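Local coordinates for p-47 protein (Clostridium botulinum E1 str. 'BoNT E Beluga', PDB 5WIX) that is of unknown function but has a BPI-like TULIP-domain fold, related to proteins that commonly bind lipids, at residues 254-259 with 263-268; 250-255 with 300-305; 334-339 with 389-394. One frame throughout, in Å; residues are numbered along the deposited sequence.

How the contacts relate
Along the chain, contact 2 starts on the last residues of helix 240-252 and contact 1 in the loop that follows; they share Ser254 and Asn255. Contact 1 is the shorter closure, bringing the loop after the helix against the start of strand 265-269 across three residues. Contact 2 spans a longer excursion that takes in contact 1, returning strand 293-307 to the helix end. Contact 3 follows in series, joining strand 328-343 to the end of helix 370-390. The strands of all three belong to one curled antiparallel sheet. The contacts meet where Asn255 ND2 probably hydrogen-bonds Ser390 O (2.7 Å), tying the two helix ends together.

Contact 1 (254-259 with 263-268); sequences SNMGSN and NNFNVI
Met256 meets Phe265 in the close part of this contact: CE of the methionine lies at the edge of the phenylalanine ring and in its plane, 3.3 Å from CZ. The two side chains approach from opposite directions. Met256 runs extended as far as its sulfur, and the final bend (chi3 -36°) brings the methyl round to the ring edge. Both residues are buried, and the ring is further enclosed by Leu249, Ser253, Ile260 and Leu283, with Phe302 in an edge-to-face stack. This is where the loop following helix 240-252 folds back on the first strand of the curled antiparallel sheet, in the BPI-like TULIP fold. The other half of the contact is looser and reaches the solvent. Here Asn259 O stands 3.3 Å from Asn264 OD1, but both are acceptors and no bond joins them; no hydrogen bond crosses between the segments at all. The Asn264 amide is held from elsewhere, OD1 taking the backbone N-H of Thr261 and ND2 bonding Asn281 OD1. The exposed side chain of Asn259 starts away from the strand and rests on Asn284.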
loop_
_atom_site.group_PDB
_atom_site.type_symbol
_atom_site.label_atom_id
_atom_site.label_comp_id
_atom_site.label_asym_id
_atom_site.label_seq_id
_atom_site.Cartn_x
_atom_site.Cartn_y
_atom_site.Cartn_z
ATOM N N SER A 254 6.702 -6.410 22.308
ATOM C CA SER A 254 6.668 -7.758 22.851
ATOM C C SER A 254 8.080 -8.293 22.848
ATOM O O SER A 254 8.295 -9.503 22.856
ATOM C CB SER A 254 5.776 -8.680 22.016
ATOM O OG SER A 254 6.505 -9.246 20.923
ATOM N N ASN A 255 9.047 -7.390 22.775
ATOM C CA ASN A 255 10.433 -7.821 22.763
ATOM C C ASN A 255 11.145 -7.393 24.031
ATOM O O ASN A 255 12.388 -7.407 24.079
ATOM C CB ASN A 255 11.173 -7.253 21.555
ATOM C CG ASN A 255 12.204 -8.217 21.016
ATOM O OD1 ASN A 255 11.931 -9.432 20.914
ATOM N ND2 ASN A 255 13.406 -7.700 20.686
ATOM N N MET A 256 10.364 -7.010 25.047
ATOM C CA MET A 256 10.935 -6.347 26.209
ATOM C C MET A 256 10.535 -6.970 27.554
ATOM O O MET A 256 10.553 -6.312 28.596
ATOM C CB MET A 256 10.558 -4.860 26.175
ATOM C CG MET A 256 11.286 -4.100 25.101
ATOM S SD MET A 256 10.875 -2.330 25.088
ATOM C CE MET A 256 9.166 -2.442 25.519
ATOM N N GLY A 257 10.199 -8.248 27.548
ATOM C CA GLY A 257 9.756 -8.880 28.777
ATOM C C GLY A 257 8.253 -8.910 29.009
ATOM O O GLY A 257 7.470 -8.249 28.326
ATOM N N SER A 258 7.856 -9.674 30.016
ATOM C CA SER A 258 6.459 -10.008 30.236
ATOM C C SER A 258 5.637 -8.884 30.845
ATOM O O SER A 258 4.406 -9.002 30.916
ATOM C CB SER A 258 6.368 -11.249 31.125
ATOM O OG SER A 258 7.570 -11.408 31.866
ATOM N N ASN A 259 6.277 -7.802 31.289
ATOM C CA ASN A 259 5.481 -6.714 31.861
ATOM C C ASN A 259 5.439 -5.522 30.929
ATOM O O ASN A 259 5.154 -4.389 31.346
ATOM C CB ASN A 259 6.002 -6.301 33.238
ATOM C CG ASN A 259 6.062 -7.465 34.200
ATOM O OD1 ASN A 259 5.081 -8.208 34.369
ATOM N ND2 ASN A 259 7.232 -7.658 34.817
ATOM N N ASN A 263 0.081 -2.241 24.996
ATOM C CA ASN A 263 -0.878 -1.498 25.787
ATOM C C ASN A 263 -0.095 -0.455 26.591
ATOM O O ASN A 263 -0.626 0.600 26.954
ATOM C CB ASN A 263 -1.679 -2.424 26.707
ATOM C CG ASN A 263 -2.923 -1.750 27.257
ATOM O OD1 ASN A 263 -3.562 -0.957 26.556
ATOM N ND2 ASN A 263 -3.266 -2.043 28.518
ATOM N N ASN A 264 1.182 -0.764 26.837
ATOM C CA ASN A 264 2.137 0.174 27.415
ATOM C C ASN A 264 2.608 1.274 26.468
ATOM O O ASN A 264 3.242 2.236 26.914
ATOM C CB ASN A 264 3.356 -0.584 27.926
ATOM C CG ASN A 264 3.036 -1.424 29.139
ATOM O OD1 ASN A 264 3.322 -2.617 29.188
ATOM N ND2 ASN A 264 2.405 -0.805 30.116
ATOM N N PHE A 265 2.288 1.140 25.173
ATOM C CA PHE A 265 2.750 2.073 24.130
ATOM C C PHE A 265 1.670 2.858 23.404
ATOM O O PHE A 265 0.580 2.346 23.122
ATOM C CB PHE A 265 3.548 1.323 23.072
ATOM C CG PHE A 265 4.888 0.879 23.535
ATOM C CD1 PHE A 265 5.963 1.743 23.485
ATOM C CD2 PHE A 265 5.070 -0.396 24.045
ATOM C CE1 PHE A 265 7.198 1.341 23.909
ATOM C CE2 PHE A 265 6.300 -0.808 24.485
ATOM C CZ PHE A 265 7.369 0.066 24.416
ATOM N N ASN A 266 2.009 4.100 23.069
ATOM C CA ASN A 266 1.200 4.939 22.190
ATOM C C ASN A 266 1.907 5.206 20.866
ATOM O O ASN A 266 3.139 5.225 20.801
ATOM C CB ASN A 266 0.876 6.270 22.868
ATOM C CG ASN A 266 -0.475 6.262 23.545
ATOM O OD1 ASN A 266 -1.311 5.396 23.265
ATOM N ND2 ASN A 266 -0.707 7.231 24.432
ATOM N N VAL A 267 1.143 5.409 19.800
ATOM C CA VAL A 267 1.746 6.014 18.623
ATOM C C VAL A 267 1.093 7.376 18.421
ATOM O O VAL A 267 -0.128 7.489 18.286
ATOM C CB VAL A 267 1.639 5.127 17.353
ATOM C CG1 VAL A 267 0.271 4.467 17.242
ATOM C CG2 VAL A 267 1.977 5.943 16.124
ATOM N N ILE A 268 1.935 8.406 18.446
ATOM C CA ILE A 268 1.507 9.802 18.451
ATOM C C ILE A 268 1.558 10.425 17.046
ATOM O O ILE A 268 2.520 10.228 16.298
ATOM C CB ILE A 268 2.388 10.617 19.418
ATOM C CG1 ILE A 268 2.258 10.058 20.827
ATOM C CG2 ILE A 268 1.983 12.065 19.433
ATOM C CD1 ILE A 268 0.881 10.277 21.423
#

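Contact 2 (250-255 with 300-305); sequences PKLSSN and NDFSME
Leu252 points one methyl, CD2, at two side chains of strand 293-307, Phe302 and Met304. These residues alternate along the strand, so both project from the same side of it toward the helix end. The leucine and the phenylalanine come from opposite directions, and CD2 lies 4.2 Å from CZ at the far end of the ring, in an oblique approach to it. Met304 behaves differently: it and Leu252 slide past each other in opposite senses, and it is the thioether sulfur that makes the touch, with CD2 3.8 Å from SD. With CG anti to the backbone N (chi1 174°), the leucine reaches outward from the helix, and its branch delivers CD2 to both partners. The methionine is extended through chi2, which carries SD well off the strand. Everything that touches is buried and apolar, and no hydrogen bond crosses the contact.

Behind Leu252 the helix is finished off by a type I beta turn from Leu252 to Asn255, closed by Asn255 N to Leu252 O (2.8 Å). Lys251 O is gripped twice, by Ser254 N at 2.9 Å and by Ser254 OG at 3.0 Å; the hydroxyl approaches it at a C=O...O angle of 135°, tilted 15° from the carbonyl plane. Across the contact, strand 293-307 carries a classic beta bulge in which Asn300 and Asp301 both face Ser317. In the TULIP domain this contact lays the end of helix 240-252 on the curled sheet: strand 293-307 runs between strands 275-279 and 311-322, Phe302 and Met304 also touch Thr314, and Leu391, near the end of helix 370-390, packs against Leu252.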
loop_
_atom_site.group_PDB
_atom_site.type_symbol
_atom_site.label_atom_id
_atom_site.label_comp_id
_atom_site.label_asym_id
_atom_site.label_seq_id
_atom_site.Cartn_x
_atom_site.Cartn_y
_atom_site.Cartn_z
ATOM N N PRO A 250 3.988 -3.769 17.166
ATOM C CA PRO A 250 3.592 -5.110 17.631
ATOM C C PRO A 250 4.767 -5.992 17.962
ATOM O O PRO A 250 4.719 -6.694 18.981
ATOM C CB PRO A 250 2.824 -5.682 16.445
ATOM C CG PRO A 250 2.257 -4.476 15.755
ATOM C CD PRO A 250 3.293 -3.401 15.911
ATOM N N LYS A 251 5.820 -5.947 17.154
ATOM C CA LYS A 251 6.994 -6.769 17.456
ATOM C C LYS A 251 7.768 -6.206 18.661
ATOM O O LYS A 251 7.924 -6.880 19.675
ATOM C CB LYS A 251 7.917 -6.878 16.249
ATOM C CG LYS A 251 9.104 -7.809 16.471
ATOM C CD LYS A 251 8.676 -9.204 16.911
ATOM C CE LYS A 251 9.882 -10.059 17.299
ATOM N NZ LYS A 251 9.503 -11.297 18.048
ATOM N N LEU A 252 8.226 -4.966 18.523
ATOM C CA LEU A 252 8.969 -4.226 19.536
ATOM C C LEU A 252 8.347 -4.362 20.901
ATOM O O LEU A 252 9.000 -4.756 21.870
ATOM C CB LEU A 252 9.023 -2.734 19.156
ATOM C CG LEU A 252 9.625 -1.703 20.111
ATOM C CD1 LEU A 252 11.137 -1.785 20.058
ATOM C CD2 LEU A 252 9.169 -0.295 19.777
ATOM N N SER A 253 7.061 -4.059 20.969
ATOM C CA SER A 253 6.360 -3.985 22.240
ATOM C C SER A 253 6.203 -5.355 22.943
ATOM O O SER A 253 5.640 -5.447 24.036
ATOM C CB SER A 253 4.997 -3.357 22.003
ATOM O OG SER A 253 4.122 -4.306 21.430
ATOM N N SER A 254 6.702 -6.410 22.308
ATOM C CA SER A 254 6.668 -7.758 22.851
ATOM C C SER A 254 8.080 -8.293 22.848
ATOM O O SER A 254 8.295 -9.503 22.856
ATOM C CB SER A 254 5.776 -8.680 22.016
ATOM O OG SER A 254 6.505 -9.246 20.923
ATOM N N ASN A 255 9.047 -7.390 22.775
ATOM C CA ASN A 255 10.433 -7.821 22.763
ATOM C C ASN A 255 11.145 -7.393 24.031
ATOM O O ASN A 255 12.388 -7.407 24.079
ATOM C CB ASN A 255 11.173 -7.253 21.555
ATOM C CG ASN A 255 12.204 -8.217 21.016
ATOM O OD1 ASN A 255 11.931 -9.432 20.914
ATOM N ND2 ASN A 255 13.406 -7.700 20.686
ATOM N N ASN A 300 11.342 5.188 31.857
ATOM C CA ASN A 300 10.283 6.119 32.233
ATOM C C ASN A 300 9.663 6.930 31.103
ATOM O O ASN A 300 8.468 7.242 31.160
ATOM C CB ASN A 300 10.808 7.073 33.290
ATOM C CG ASN A 300 10.744 6.478 34.659
ATOM O OD1 ASN A 300 9.751 5.839 35.016
ATOM N ND2 ASN A 300 11.808 6.656 35.434
ATOM N N ASP A 301 10.475 7.308 30.113
ATOM C CA ASP A 301 9.964 7.831 28.840
ATOM C C ASP A 301 10.732 7.214 27.661
ATOM O O ASP A 301 11.952 7.013 27.712
ATOM C CB ASP A 301 10.015 9.363 28.793
ATOM C CG ASP A 301 11.369 9.926 29.156
ATOM O OD1 ASP A 301 12.403 9.318 28.809
ATOM O OD2 ASP A 301 11.396 11.002 29.790
ATOM N N PHE A 302 9.994 6.893 26.606
ATOM C CA PHE A 302 10.536 6.116 25.503
ATOM C C PHE A 302 10.061 6.705 24.205
ATOM O O PHE A 302 8.897 7.080 24.083
ATOM C CB PHE A 302 10.097 4.670 25.621
ATOM C CG PHE A 302 10.546 3.784 24.494
ATOM C CD1 PHE A 302 11.643 2.943 24.659
ATOM C CD2 PHE A 302 9.842 3.735 23.311
ATOM C CE1 PHE A 302 12.044 2.096 23.649
ATOM C CE2 PHE A 302 10.237 2.896 22.297
ATOM C CZ PHE A 302 11.337 2.068 22.467
ATOM N N SER A 303 10.960 6.771 23.232
ATOM C CA SER A 303 10.618 7.347 21.944
ATOM C C SER A 303 11.348 6.638 20.803
ATOM O O SER A 303 12.553 6.390 20.871
ATOM C CB SER A 303 10.934 8.835 21.927
ATOM O OG SER A 303 11.808 9.116 20.848
ATOM N N MET A 304 10.594 6.294 19.767
ATOM C CA MET A 304 11.152 5.734 18.544
ATOM C C MET A 304 10.506 6.438 17.353
ATOM O O MET A 304 9.327 6.226 17.081
ATOM C CB MET A 304 10.909 4.226 18.483
ATOM C CG MET A 304 11.810 3.464 17.513
ATOM S SD MET A 304 11.493 1.670 17.457
ATOM C CE MET A 304 13.150 0.994 17.309
ATOM N N GLU A 305 11.257 7.303 16.671
ATOM C CA GLU A 305 10.769 7.979 15.452
ATOM C C GLU A 305 11.559 7.527 14.219
ATOM O O GLU A 305 12.721 7.126 14.328
ATOM C CB GLU A 305 10.835 9.517 15.597
ATOM C CG GLU A 305 12.197 10.161 15.313
ATOM C CD GLU A 305 12.214 11.675 15.568
ATOM O OE1 GLU A 305 11.740 12.105 16.641
ATOM O OE2 GLU A 305 12.707 12.434 14.697
#

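Contact 3 (334-339 with 389-394); sequences MECITK and DSLAFE
Leu391 meets Thr338, Cys336 and Met334 without any ring between them; the ring of these segments, Phe393, belongs to the flank, with Ser390 O in its plane at the edge, while Leu248, Lys251, Leu252 and Asn255 also touch it. The contact itself is made by one leucine laid over three alternate residues of strand 328-343, whose side chains all start toward it. CD1 of Leu391 serves two of them, lying 4.1 Å from Cys336 SG and 4.3 Å from Met334 CE. At the other end Thr338 crosses the leucine at about a right angle, and its methyl CG2 sits 3.8 Å from Leu391 CB and 3.4 Å from Leu391 O. A chi1 of 58° places that methyl beside the threonine's own backbone N. The leucine, near the weakly bonded end of helix 370-390, settles on the curled sheet, consistent with the TULIP arrangement of a long helix wrapped by an antiparallel sheet; it also touches Thr314. The touching groups are methyls, methylenes and one sulfur, plus the carbonyl oxygen of Leu391, which the Thr338 methyl meets without a hydrogen bond; the join probably depends mainly on buried apolar surface.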
loop_
_atom_site.group_PDB
_atom_site.type_symbol
_atom_site.label_atom_id
_atom_site.label_comp_id
_atom_site.label_asym_id
_atom_site.label_seq_id
_atom_site.Cartn_x
_atom_site.Cartn_y
_atom_site.Cartn_z
ATOM N N MET A 334 19.822 6.255 27.007
ATOM C CA MET A 334 20.330 5.716 25.741
ATOM C C MET A 334 19.776 6.419 24.498
ATOM O O MET A 334 18.607 6.797 24.456
ATOM C CB MET A 334 20.026 4.220 25.637
ATOM C CG MET A 334 20.674 3.548 24.452
ATOM S SD MET A 334 20.624 1.749 24.541
ATOM C CE MET A 334 18.871 1.543 24.304
ATOM N N GLU A 335 20.631 6.609 23.496
ATOM C CA GLU A 335 20.170 6.866 22.127
ATOM C C GLU A 335 20.751 5.788 21.222
ATOM O O GLU A 335 21.954 5.518 21.260
ATOM C CB GLU A 335 20.568 8.248 21.618
ATOM C CG GLU A 335 20.012 8.535 20.209
ATOM C CD GLU A 335 20.508 9.841 19.583
ATOM O OE1 GLU A 335 19.669 10.635 19.100
ATOM O OE2 GLU A 335 21.735 10.064 19.550
ATOM N N CYS A 336 19.898 5.170 20.409
ATOM C CA CYS A 336 20.311 3.991 19.649
ATOM C C CYS A 336 19.594 3.865 18.314
ATOM O O CYS A 336 18.380 3.612 18.258
ATOM C CB CYS A 336 20.078 2.720 20.472
ATOM S SG CYS A 336 20.499 1.191 19.603
ATOM N N ILE A 337 20.373 4.024 17.247
ATOM C CA ILE A 337 19.899 3.929 15.874
ATOM C C ILE A 337 19.835 2.478 15.383
ATOM O O ILE A 337 20.840 1.762 15.412
ATOM C CB ILE A 337 20.814 4.709 14.961
ATOM C CG1 ILE A 337 21.161 6.061 15.593
ATOM C CG2 ILE A 337 20.192 4.837 13.578
ATOM C CD1 ILE A 337 19.988 6.980 15.740
ATOM N N THR A 338 18.659 2.038 14.941
ATOM C CA THR A 338 18.549 0.727 14.311
ATOM C C THR A 338 18.166 0.908 12.852
ATOM O O THR A 338 17.655 1.966 12.483
ATOM C CB THR A 338 17.522 -0.159 14.998
ATOM O OG1 THR A 338 16.255 0.505 14.986
ATOM C CG2 THR A 338 17.925 -0.385 16.415
ATOM N N LYS A 339 18.396 -0.128 12.041
ATOM C CA LYS A 339 18.259 -0.025 10.585
ATOM C C LYS A 339 17.439 -1.136 9.927
ATOM O O LYS A 339 17.636 -2.314 10.214
ATOM C CB LYS A 339 19.649 0.004 9.937
ATOM C CG LYS A 339 19.641 0.061 8.423
ATOM C CD LYS A 339 21.059 0.004 7.840
ATOM C CE LYS A 339 21.053 0.212 6.310
ATOM N NZ LYS A 339 22.409 0.153 5.682
ATOM N N ASP A 389 19.725 -4.361 23.085
ATOM C CA ASP A 389 19.556 -5.715 22.570
ATOM C C ASP A 389 18.111 -5.977 22.097
ATOM O O ASP A 389 17.888 -6.760 21.157
ATOM C CB ASP A 389 19.975 -6.746 23.637
ATOM C CG ASP A 389 21.497 -6.942 23.718
ATOM O OD1 ASP A 389 22.267 -5.991 23.421
ATOM O OD2 ASP A 389 21.920 -8.066 24.085
ATOM N N SER A 390 17.145 -5.302 22.726
ATOM C CA SER A 390 15.730 -5.579 22.473
ATOM C C SER A 390 15.252 -4.848 21.242
ATOM O O SER A 390 14.168 -5.123 20.742
ATOM C CB SER A 390 14.854 -5.160 23.656
ATOM O OG SER A 390 14.729 -3.742 23.683
ATOM N N LEU A 391 16.049 -3.876 20.807
ATOM C CA LEU A 391 15.785 -3.129 19.591
ATOM C C LEU A 391 16.248 -3.842 18.315
ATOM O O LEU A 391 16.227 -3.246 17.245
ATOM C CB LEU A 391 16.474 -1.773 19.658
ATOM C CG LEU A 391 16.019 -0.942 20.840
ATOM C CD1 LEU A 391 16.626 0.460 20.755
ATOM C CD2 LEU A 391 14.500 -0.872 20.873
ATOM N N ALA A 392 16.692 -5.093 18.431
ATOM C CA ALA A 392 17.250 -5.793 17.280
ATOM C C ALA A 392 16.559 -7.116 17.053
ATOM O O ALA A 392 17.022 -8.162 17.497
ATOM C CB ALA A 392 18.735 -6.006 17.439
ATOM N N PHE A 393 15.476 -7.048 16.297
ATOM C CA PHE A 393 14.589 -8.169 16.080
ATOM C C PHE A 393 14.230 -8.335 14.600
ATOM O O PHE A 393 14.779 -7.650 13.738
ATOM C CB PHE A 393 13.323 -7.954 16.908
ATOM C CG PHE A 393 12.799 -6.561 16.829
ATOM C CD1 PHE A 393 11.980 -6.166 15.753
ATOM C CD2 PHE A 393 13.163 -5.622 17.785
ATOM C CE1 PHE A 393 11.495 -4.856 15.655
ATOM C CE2 PHE A 393 12.690 -4.312 17.708
ATOM C CZ PHE A 393 11.851 -3.929 16.627
ATOM N N GLU A 394 13.286 -9.236 14.331
ATOM C CA GLU A 394 12.802 -9.545 12.986
ATOM C C GLU A 394 11.280 -9.644 13.014
ATOM O O GLU A 394 10.740 -10.388 13.831
ATOM C CB GLU A 394 13.423 -10.865 12.462
ATOM C CG GLU A 394 12.644 -11.548 11.317
ATOM C CD GLU A 394 13.338 -12.791 10.743
ATOM O OE1 GLU A 394 14.405 -12.662 10.083
ATOM O OE2 GLU A 394 12.788 -13.902 10.930
#